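PDB 5IG9: ATP grasp ligase from Microcystis aeruginosa MRC, which probably catalyses ATP-dependent ring closure in a microviridin precursor peptide, as an ATP-grasp enzyme related to ribosomal S6-glutamic acid ligases. Local coordinates for residues L269-D281 against I291-W303. Residues are numbered along the deposited sequence; the frame is centred on the assembly and turned at random.
Sequences LMKYFGLNYGAID and IFLEINPVGEFFW
I295 lays its CD1 methyl over the sulfur of M270, 3.6 Å from SD, and beside L275 CD1. Its CG1 stands anti to the backbone N (chi1 169°), which extends the chain toward the end of helix 260-273, while M270 bends back to meet it. L275 CD1 also rests on the P297 ring, 3.7 Å from CB. On the same face of the hairpin, L269 CD2 and I280 CG2 both reach F292 CE1, at 3.5 and 3.7 Å, and A132 of helix 125-134 adds to the packing on F292. The helix, closed by a Schellman motif at G274, thus packs its apolar side on the hairpin of strands 277-284 and 290-296. The strands run antiparallel, with A279 and N296 exchanging both backbone bonds. N296 O takes A279 N and G299 N from opposite faces of its carbonyl plane, tying strand 277-284 to the type I turn that starts at N296. L293 and E294 both face D281 in a classic beta bulge: D281 O, the backbone carbonyl oxygen, accepts L293 N at 2.9 Å and, weakly, E294 N. With its CG opposite the backbone N (chi1 173°), Y277 turns its ring edge to P297 O and G299 O, and its hydroxyl donates to the latter; the modelled distance of 2.4 Å from Y277 OH to G299 O is doubtfully short. A phenylalanine here would probably leave the G299 carbonyl without this donor and the end of the turn less firmly held. D281, whose OD1 pairs with R217, shares a face with E294 and N296, probably corresponding to the Asp, Glu and Asn that bind magnesium in ATP-grasp relatives. The contact therefore separates an apolar, helix-backed face from a polar one, consistent with a hairpin that presents a metal-nucleotide site.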
ATOM      1  N   LEU A 269     -16.047  -8.746 -11.080  1.00 45.84           N
ATOM      2  CA  LEU A 269     -14.904  -7.882 -10.811  1.00 44.54           C
ATOM      3  C   LEU A 269     -14.786  -7.589  -9.321  1.00 43.32           C
ATOM      4  O   LEU A 269     -13.687  -7.618  -8.758  1.00 43.07           O
ATOM      5  CB  LEU A 269     -15.030  -6.587 -11.612  1.00 45.08           C
ATOM      6  CG  LEU A 269     -13.788  -5.704 -11.696  1.00 48.97           C
ATOM      7  CD1 LEU A 269     -12.702  -6.378 -12.520  1.00 49.05           C
ATOM      8  CD2 LEU A 269     -14.157  -4.358 -12.284  1.00 49.88           C
ATOM      9  N   MET A 270     -15.913  -7.312  -8.664  1.00 46.86           N
ATOM     10  CA  MET A 270     -15.904  -7.117  -7.218  1.00 47.65           C
ATOM     11  C   MET A 270     -15.475  -8.390  -6.498  1.00 46.48           C
ATOM     12  O   MET A 270     -14.689  -8.344  -5.545  1.00 45.05           O
ATOM     13  CB  MET A 270     -17.289  -6.677  -6.740  1.00 47.60           C
ATOM     14  CG  MET A 270     -17.811  -5.418  -7.411  1.00 48.99           C
ATOM     15  SD  MET A 270     -17.029  -3.908  -6.820  1.00 49.77           S
ATOM     16  CE  MET A 270     -17.638  -3.864  -5.138  1.00 51.64           C
ATOM     17  N   LYS A 271     -15.980  -9.542  -6.948  1.00 48.68           N
ATOM     18  CA  LYS A 271     -15.673 -10.799  -6.272  1.00 47.51           C
ATOM     19  C   LYS A 271     -14.203 -11.172  -6.419  1.00 45.79           C
ATOM     20  O   LYS A 271     -13.609 -11.751  -5.501  1.00 44.14           O
ATOM     21  CB  LYS A 271     -16.567 -11.915  -6.810  1.00 51.87           C
ATOM     22  CG  LYS A 271     -16.430 -13.223  -6.052  1.00 60.22           C
ATOM     23  CD  LYS A 271     -17.372 -14.295  -6.578  1.00 68.77           C
ATOM     24  CE  LYS A 271     -16.976 -14.743  -7.976  1.00 75.75           C
ATOM     25  NZ  LYS A 271     -17.553 -16.076  -8.311  1.00 79.94           N
ATOM     26  N   TYR A 272     -13.595 -10.854  -7.564  1.00 42.36           N
ATOM     27  CA  TYR A 272     -12.182 -11.162  -7.748  1.00 42.32           C
ATOM     28  C   TYR A 272     -11.325 -10.412  -6.736  1.00 43.46           C
ATOM     29  O   TYR A 272     -10.451 -10.998  -6.087  1.00 43.33           O
ATOM     30  CB  TYR A 272     -11.741 -10.831  -9.176  1.00 43.84           C
ATOM     31  CG  TYR A 272     -10.245 -10.950  -9.364  1.00 45.77           C
ATOM     32  CD1 TYR A 272      -9.653 -12.180  -9.616  1.00 45.71           C
ATOM     33  CD2 TYR A 272      -9.422  -9.833  -9.270  1.00 47.47           C
ATOM     34  CE1 TYR A 272      -8.285 -12.293  -9.778  1.00 45.24           C
ATOM     35  CE2 TYR A 272      -8.057  -9.938  -9.426  1.00 45.59           C
ATOM     36  CZ  TYR A 272      -7.491 -11.167  -9.680  1.00 44.31           C
ATOM     37  OH  TYR A 272      -6.127 -11.264  -9.838  1.00 47.92           O
ATOM     38  N   PHE A 273     -11.564  -9.110  -6.588  1.00 46.63           N
ATOM     39  CA  PHE A 273     -10.784  -8.304  -5.659  1.00 45.01           C
ATOM     40  C   PHE A 273     -11.240  -8.448  -4.213  1.00 46.22           C
ATOM     41  O   PHE A 273     -10.539  -7.971  -3.316  1.00 54.16           O
ATOM     42  CB  PHE A 273     -10.831  -6.829  -6.073  1.00 43.80           C
ATOM     43  CG  PHE A 273     -10.054  -6.531  -7.321  1.00 43.22           C
ATOM     44  CD1 PHE A 273      -8.670  -6.609  -7.322  1.00 42.61           C
ATOM     45  CD2 PHE A 273     -10.701  -6.175  -8.492  1.00 44.16           C
ATOM     46  CE1 PHE A 273      -7.949  -6.338  -8.468  1.00 41.71           C
ATOM     47  CE2 PHE A 273      -9.984  -5.903  -9.641  1.00 42.18           C
ATOM     48  CZ  PHE A 273      -8.608  -5.985  -9.627  1.00 41.51           C
ATOM     49  N   GLY A 274     -12.380  -9.094  -3.971  1.00 48.77           N
ATOM     50  CA  GLY A 274     -12.885  -9.271  -2.623  1.00 48.76           C
ATOM     51  C   GLY A 274     -13.552  -8.055  -2.025  1.00 50.63           C
ATOM     52  O   GLY A 274     -13.504  -7.866  -0.805  1.00 51.03           O
ATOM     53  N   LEU A 275     -14.181  -7.221  -2.844  1.00 45.33           N
ATOM     54  CA  LEU A 275     -14.766  -5.978  -2.373  1.00 45.01           C
ATOM     55  C   LEU A 275     -16.268  -6.120  -2.176  1.00 41.63           C
ATOM     56  O   LEU A 275     -16.948  -6.834  -2.917  1.00 47.27           O
ATOM     57  CB  LEU A 275     -14.483  -4.838  -3.352  1.00 46.45           C
ATOM     58  CG  LEU A 275     -13.015  -4.458  -3.547  1.00 48.72           C
ATOM     59  CD1 LEU A 275     -12.890  -3.274  -4.492  1.00 49.03           C
ATOM     60  CD2 LEU A 275     -12.351  -4.156  -2.215  1.00 48.16           C
ATOM     61  N   ASN A 276     -16.779  -5.430  -1.156  1.00 44.43           N
ATOM     62  CA  ASN A 276     -18.214  -5.253  -0.983  1.00 44.16           C
ATOM     63  C   ASN A 276     -18.649  -3.803  -1.154  1.00 44.90           C
ATOM     64  O   ASN A 276     -19.833  -3.501  -0.974  1.00 41.70           O
ATOM     65  CB  ASN A 276     -18.665  -5.784   0.386  1.00 43.52           C
ATOM     66  CG  ASN A 276     -18.798  -7.298   0.409  1.00 43.62           C
ATOM     67  OD1 ASN A 276     -19.556  -7.879  -0.370  1.00 42.59           O
ATOM     68  ND2 ASN A 276     -18.055  -7.944   1.300  1.00 42.96           N
ATOM     69  N   TYR A 277     -17.727  -2.901  -1.489  1.00 41.97           N
ATOM     70  CA  TYR A 277     -18.060  -1.551  -1.923  1.00 39.89           C
ATOM     71  C   TYR A 277     -17.126  -1.164  -3.056  1.00 39.34           C
ATOM     72  O   TYR A 277     -15.960  -1.566  -3.080  1.00 39.58           O
ATOM     73  CB  TYR A 277     -17.956  -0.519  -0.789  1.00 39.78           C
ATOM     74  CG  TYR A 277     -18.135   0.909  -1.264  1.00 41.38           C
ATOM     75  CD1 TYR A 277     -19.402   1.468  -1.383  1.00 41.27           C
ATOM     76  CD2 TYR A 277     -17.040   1.694  -1.611  1.00 40.26           C
ATOM     77  CE1 TYR A 277     -19.572   2.768  -1.826  1.00 43.09           C
ATOM     78  CE2 TYR A 277     -17.200   2.993  -2.055  1.00 39.36           C
ATOM     79  CZ  TYR A 277     -18.468   3.525  -2.160  1.00 40.74           C
ATOM     80  OH  TYR A 277     -18.635   4.817  -2.599  1.00 40.00           O
ATOM     81  N   GLY A 278     -17.646  -0.379  -3.996  1.00 38.50           N
ATOM     82  CA  GLY A 278     -16.837   0.093  -5.103  1.00 38.24           C
ATOM     83  C   GLY A 278     -17.517   1.150  -5.946  1.00 39.02           C
ATOM     84  O   GLY A 278     -18.707   1.038  -6.251  1.00 40.14           O
ATOM     85  N   ALA A 279     -16.775   2.185  -6.325  1.00 39.88           N
ATOM     86  CA  ALA A 279     -17.267   3.201  -7.248  1.00 41.45           C
ATOM     87  C   ALA A 279     -16.620   2.954  -8.604  1.00 41.88           C
ATOM     88  O   ALA A 279     -15.404   3.109  -8.757  1.00 41.48           O
ATOM     89  CB  ALA A 279     -16.969   4.607  -6.737  1.00 43.48           C
ATOM     90  N   ILE A 280     -17.434   2.561  -9.581  1.00 42.02           N
ATOM     91  CA  ILE A 280     -16.967   2.148 -10.898  1.00 40.42           C
ATOM     92  C   ILE A 280     -17.329   3.219 -11.912  1.00 38.27           C
ATOM     93  O   ILE A 280     -18.446   3.747 -11.904  1.00 38.59           O
ATOM     94  CB  ILE A 280     -17.563   0.788 -11.305  1.00 41.01           C
ATOM     95  CG1 ILE A 280     -17.230  -0.267 -10.251  1.00 41.86           C
ATOM     96  CG2 ILE A 280     -17.061   0.370 -12.684  1.00 40.07           C
ATOM     97  CD1 ILE A 280     -17.716  -1.647 -10.605  1.00 44.25           C
ATOM     98  N   ASP A 281     -16.381   3.531 -12.787  1.00 36.57           N
ATOM     99  CA  ASP A 281     -16.567   4.497 -13.857  1.00 37.90           C
ATOM    100  C   ASP A 281     -16.628   3.759 -15.186  1.00 39.77           C
ATOM    101  O   ASP A 281     -15.736   2.963 -15.500  1.00 39.20           O
ATOM    102  CB  ASP A 281     -15.433   5.524 -13.872  1.00 38.47           C
ATOM    103  CG  ASP A 281     -15.515   6.494 -12.712  1.00 39.93           C
ATOM    104  OD1 ASP A 281     -16.632   6.694 -12.202  1.00 42.53           O
ATOM    105  OD2 ASP A 281     -14.473   7.061 -12.321  1.00 45.32           O
ATOM    106  N   ILE A 291     -17.540   0.617 -22.047  1.00 44.28           N
ATOM    107  CA  ILE A 291     -16.106   0.583 -21.794  1.00 43.83           C
ATOM    108  C   ILE A 291     -15.873   0.761 -20.301  1.00 42.64           C
ATOM    109  O   ILE A 291     -16.354   1.729 -19.705  1.00 43.41           O
ATOM    110  CB  ILE A 291     -15.363   1.667 -22.596  1.00 46.30           C
ATOM    111  CG1 ILE A 291     -15.326   1.313 -24.085  1.00 46.13           C
ATOM    112  CG2 ILE A 291     -13.954   1.866 -22.059  1.00 48.78           C
ATOM    113  CD1 ILE A 291     -16.528   1.788 -24.870  1.00 46.86           C
ATOM    114  N   PHE A 292     -15.142  -0.175 -19.702  1.00 42.57           N
ATOM    115  CA  PHE A 292     -14.757  -0.062 -18.302  1.00 41.69           C
ATOM    116  C   PHE A 292     -13.563   0.876 -18.169  1.00 44.34           C
ATOM    117  O   PHE A 292     -12.567   0.732 -18.882  1.00 45.56           O
ATOM    118  CB  PHE A 292     -14.410  -1.436 -17.728  1.00 39.01           C
ATOM    119  CG  PHE A 292     -13.799  -1.383 -16.354  1.00 39.31           C
ATOM    120  CD1 PHE A 292     -14.604  -1.299 -15.229  1.00 40.60           C
ATOM    121  CD2 PHE A 292     -12.422  -1.414 -16.184  1.00 38.82           C
ATOM    122  CE1 PHE A 292     -14.048  -1.246 -13.962  1.00 39.04           C
ATOM    123  CE2 PHE A 292     -11.861  -1.361 -14.918  1.00 37.00           C
ATOM    124  CZ  PHE A 292     -12.677  -1.278 -13.808  1.00 37.40           C
ATOM    125  N   LEU A 293     -13.655   1.825 -17.239  1.00 39.08           N
ATOM    126  CA  LEU A 293     -12.572   2.768 -16.989  1.00 39.51           C
ATOM    127  C   LEU A 293     -11.831   2.468 -15.692  1.00 43.32           C
ATOM    128  O   LEU A 293     -10.617   2.241 -15.712  1.00 45.35           O
ATOM    129  CB  LEU A 293     -13.104   4.206 -16.969  1.00 36.62           C
ATOM    130  CG  LEU A 293     -13.618   4.793 -18.284  1.00 34.52           C
ATOM    131  CD1 LEU A 293     -13.984   6.256 -18.096  1.00 34.04           C
ATOM    132  CD2 LEU A 293     -12.593   4.629 -19.397  1.00 32.20           C
ATOM    133  N   GLU A 294     -12.531   2.454 -14.560  1.00 38.72           N
ATOM    134  CA  GLU A 294     -11.866   2.421 -13.267  1.00 42.21           C
ATOM    135  C   GLU A 294     -12.852   2.003 -12.185  1.00 40.58           C
ATOM    136  O   GLU A 294     -14.032   2.351 -12.244  1.00 40.42           O
ATOM    137  CB  GLU A 294     -11.271   3.796 -12.935  1.00 46.95           C
ATOM    138  CG  GLU A 294     -10.721   3.943 -11.525  1.00 54.68           C
ATOM    139  CD  GLU A 294     -10.220   5.346 -11.254  1.00 62.93           C
ATOM    140  OE1 GLU A 294      -9.837   6.032 -12.226  1.00 72.65           O
ATOM    141  OE2 GLU A 294     -10.219   5.769 -10.077  1.00 74.51           O
ATOM    142  N   ILE A 295     -12.359   1.254 -11.205  1.00 43.46           N
ATOM    143  CA  ILE A 295     -13.073   1.008  -9.960  1.00 44.21           C
ATOM    144  C   ILE A 295     -12.249   1.598  -8.822  1.00 45.33           C
ATOM    145  O   ILE A 295     -11.057   1.294  -8.684  1.00 43.73           O
ATOM    146  CB  ILE A 295     -13.345  -0.490  -9.725  1.00 47.00           C
ATOM    147  CG1 ILE A 295     -13.839  -0.722  -8.296  1.00 51.71           C
ATOM    148  CG2 ILE A 295     -12.109  -1.322 -10.006  1.00 49.31           C
ATOM    149  CD1 ILE A 295     -14.082  -2.179  -7.975  1.00 55.51           C
ATOM    150  N   ASN A 296     -12.878   2.453  -8.026  1.00 47.41           N
ATOM    151  CA  ASN A 296     -12.228   3.036  -6.862  1.00 46.98           C
ATOM    152  C   ASN A 296     -12.835   2.433  -5.606  1.00 45.46           C
ATOM    153  O   ASN A 296     -13.998   2.726  -5.287  1.00 51.36           O
ATOM    154  CB  ASN A 296     -12.381   4.556  -6.858  1.00 47.66           C
ATOM    155  CG  ASN A 296     -11.589   5.222  -5.748  1.00 47.22           C
ATOM    156  OD1 ASN A 296     -10.846   4.567  -5.014  1.00 41.41           O
ATOM    157  ND2 ASN A 296     -11.734   6.535  -5.628  1.00 53.95           N
ATOM    158  N   PRO A 297     -12.103   1.595  -4.866  1.00 43.67           N
ATOM    159  CA  PRO A 297     -12.697   0.933  -3.695  1.00 43.17           C
ATOM    160  C   PRO A 297     -13.118   1.884  -2.586  1.00 41.99           C
ATOM    161  O   PRO A 297     -13.799   1.443  -1.651  1.00 46.43           O
ATOM    162  CB  PRO A 297     -11.581  -0.009  -3.218  1.00 44.33           C
ATOM    163  CG  PRO A 297     -10.680  -0.173  -4.401  1.00 44.23           C
ATOM    164  CD  PRO A 297     -10.729   1.135  -5.123  1.00 42.90           C
ATOM    165  N   VAL A 298     -12.741   3.160  -2.652  1.00 44.54           N
ATOM    166  CA  VAL A 298     -13.133   4.136  -1.640  1.00 45.56           C
ATOM    167  C   VAL A 298     -13.661   5.398  -2.312  1.00 46.49           C
ATOM    168  O   VAL A 298     -13.566   6.498  -1.756  1.00 45.83           O
ATOM    169  CB  VAL A 298     -11.962   4.469  -0.697  1.00 46.23           C
ATOM    170  CG1 VAL A 298     -11.592   3.261   0.158  1.00 45.69           C
ATOM    171  CG2 VAL A 298     -10.759   4.950  -1.493  1.00 45.08           C
ATOM    172  N   GLY A 299     -14.222   5.249  -3.510  1.00 44.02           N
ATOM    173  CA  GLY A 299     -14.777   6.388  -4.207  1.00 45.94           C
ATOM    174  C   GLY A 299     -16.004   6.948  -3.515  1.00 48.05           C
ATOM    175  O   GLY A 299     -16.694   6.271  -2.747  1.00 48.59           O
ATOM    176  N   GLU A 300     -16.273   8.217  -3.813  1.00 47.35           N
ATOM    177  CA  GLU A 300     -17.350   8.950  -3.169  1.00 47.61           C
ATOM    178  C   GLU A 300     -18.710   8.469  -3.665  1.00 49.24           C
ATOM    179  O   GLU A 300     -18.824   7.749  -4.659  1.00 54.87           O
ATOM    180  CB  GLU A 300     -17.202  10.453  -3.422  1.00 47.15           C
ATOM    181  CG  GLU A 300     -16.119  11.121  -2.594  1.00 45.31           C
ATOM    182  CD  GLU A 300     -16.538  11.328  -1.154  1.00 49.84           C
ATOM    183  OE1 GLU A 300     -17.700  11.005  -0.818  1.00 47.61           O
ATOM    184  OE2 GLU A 300     -15.708  11.816  -0.358  1.00 51.84           O
ATOM    185  N   PHE A 301     -19.753   8.873  -2.946  1.00 50.64           N
ATOM    186  CA  PHE A 301     -21.097   8.463  -3.323  1.00 45.91           C
ATOM    187  C   PHE A 301     -22.115   9.513  -2.906  1.00 47.71           C
ATOM    188  O   PHE A 301     -23.253   9.493  -3.380  1.00 50.02           O
ATOM    189  CB  PHE A 301     -21.435   7.104  -2.687  1.00 44.99           C
ATOM    190  CG  PHE A 301     -21.576   7.148  -1.184  1.00 44.12           C
ATOM    191  CD1 PHE A 301     -22.803   7.416  -0.597  1.00 42.94           C
ATOM    192  CD2 PHE A 301     -20.492   6.885  -0.358  1.00 43.45           C
ATOM    193  CE1 PHE A 301     -22.945   7.446   0.779  1.00 43.89           C
ATOM    194  CE2 PHE A 301     -20.629   6.909   1.025  1.00 43.49           C
ATOM    195  CZ  PHE A 301     -21.856   7.190   1.593  1.00 43.16           C
ATOM    196  N   PHE A 302     -21.711  10.426  -2.018  1.00 42.54           N
ATOM    197  CA  PHE A 302     -22.666  11.355  -1.427  1.00 43.48           C
ATOM    198  C   PHE A 302     -23.316  12.250  -2.474  1.00 45.81           C
ATOM    199  O   PHE A 302     -24.476  12.646  -2.311  1.00 46.45           O
ATOM    200  CB  PHE A 302     -21.974  12.191  -0.346  1.00 45.96           C
ATOM    201  CG  PHE A 302     -21.246  13.389  -0.875  1.00 49.37           C
ATOM    202  CD1 PHE A 302     -19.999  13.263  -1.455  1.00 50.36           C
ATOM    203  CD2 PHE A 302     -21.816  14.647  -0.788  1.00 54.20           C
ATOM    204  CE1 PHE A 302     -19.334  14.370  -1.946  1.00 50.99           C
ATOM    205  CE2 PHE A 302     -21.161  15.753  -1.275  1.00 56.37           C
ATOM    206  CZ  PHE A 302     -19.918  15.618  -1.854  1.00 53.68           C
ATOM    207  N   TRP A 303     -22.602  12.578  -3.556  1.00 46.54           N
ATOM    208  CA  TRP A 303     -23.186  13.469  -4.550  1.00 45.30           C
ATOM    209  C   TRP A 303     -24.200  12.771  -5.442  1.00 46.95           C
ATOM    210  O   TRP A 303     -24.848  13.443  -6.251  1.00 50.43           O
ATOM    211  CB  TRP A 303     -22.090  14.116  -5.401  1.00 44.63           C
ATOM    212  CG  TRP A 303     -21.100  13.157  -5.979  1.00 44.45           C
ATOM    213  CD1 TRP A 303     -19.946  12.723  -5.398  1.00 43.90           C
ATOM    214  CD2 TRP A 303     -21.163  12.526  -7.266  1.00 44.04           C
ATOM    215  NE1 TRP A 303     -19.291  11.855  -6.234  1.00 45.04           N
ATOM    216  CE2 TRP A 303     -20.015  11.719  -7.389  1.00 43.52           C
ATOM    217  CE3 TRP A 303     -22.078  12.565  -8.324  1.00 44.16           C
ATOM    218  CZ2 TRP A 303     -19.759  10.953  -8.524  1.00 45.65           C
ATOM    219  CZ3 TRP A 303     -21.821  11.805  -9.452  1.00 45.62           C
ATOM    220  CH2 TRP A 303     -20.672  11.009  -9.542  1.00 46.59           C
TER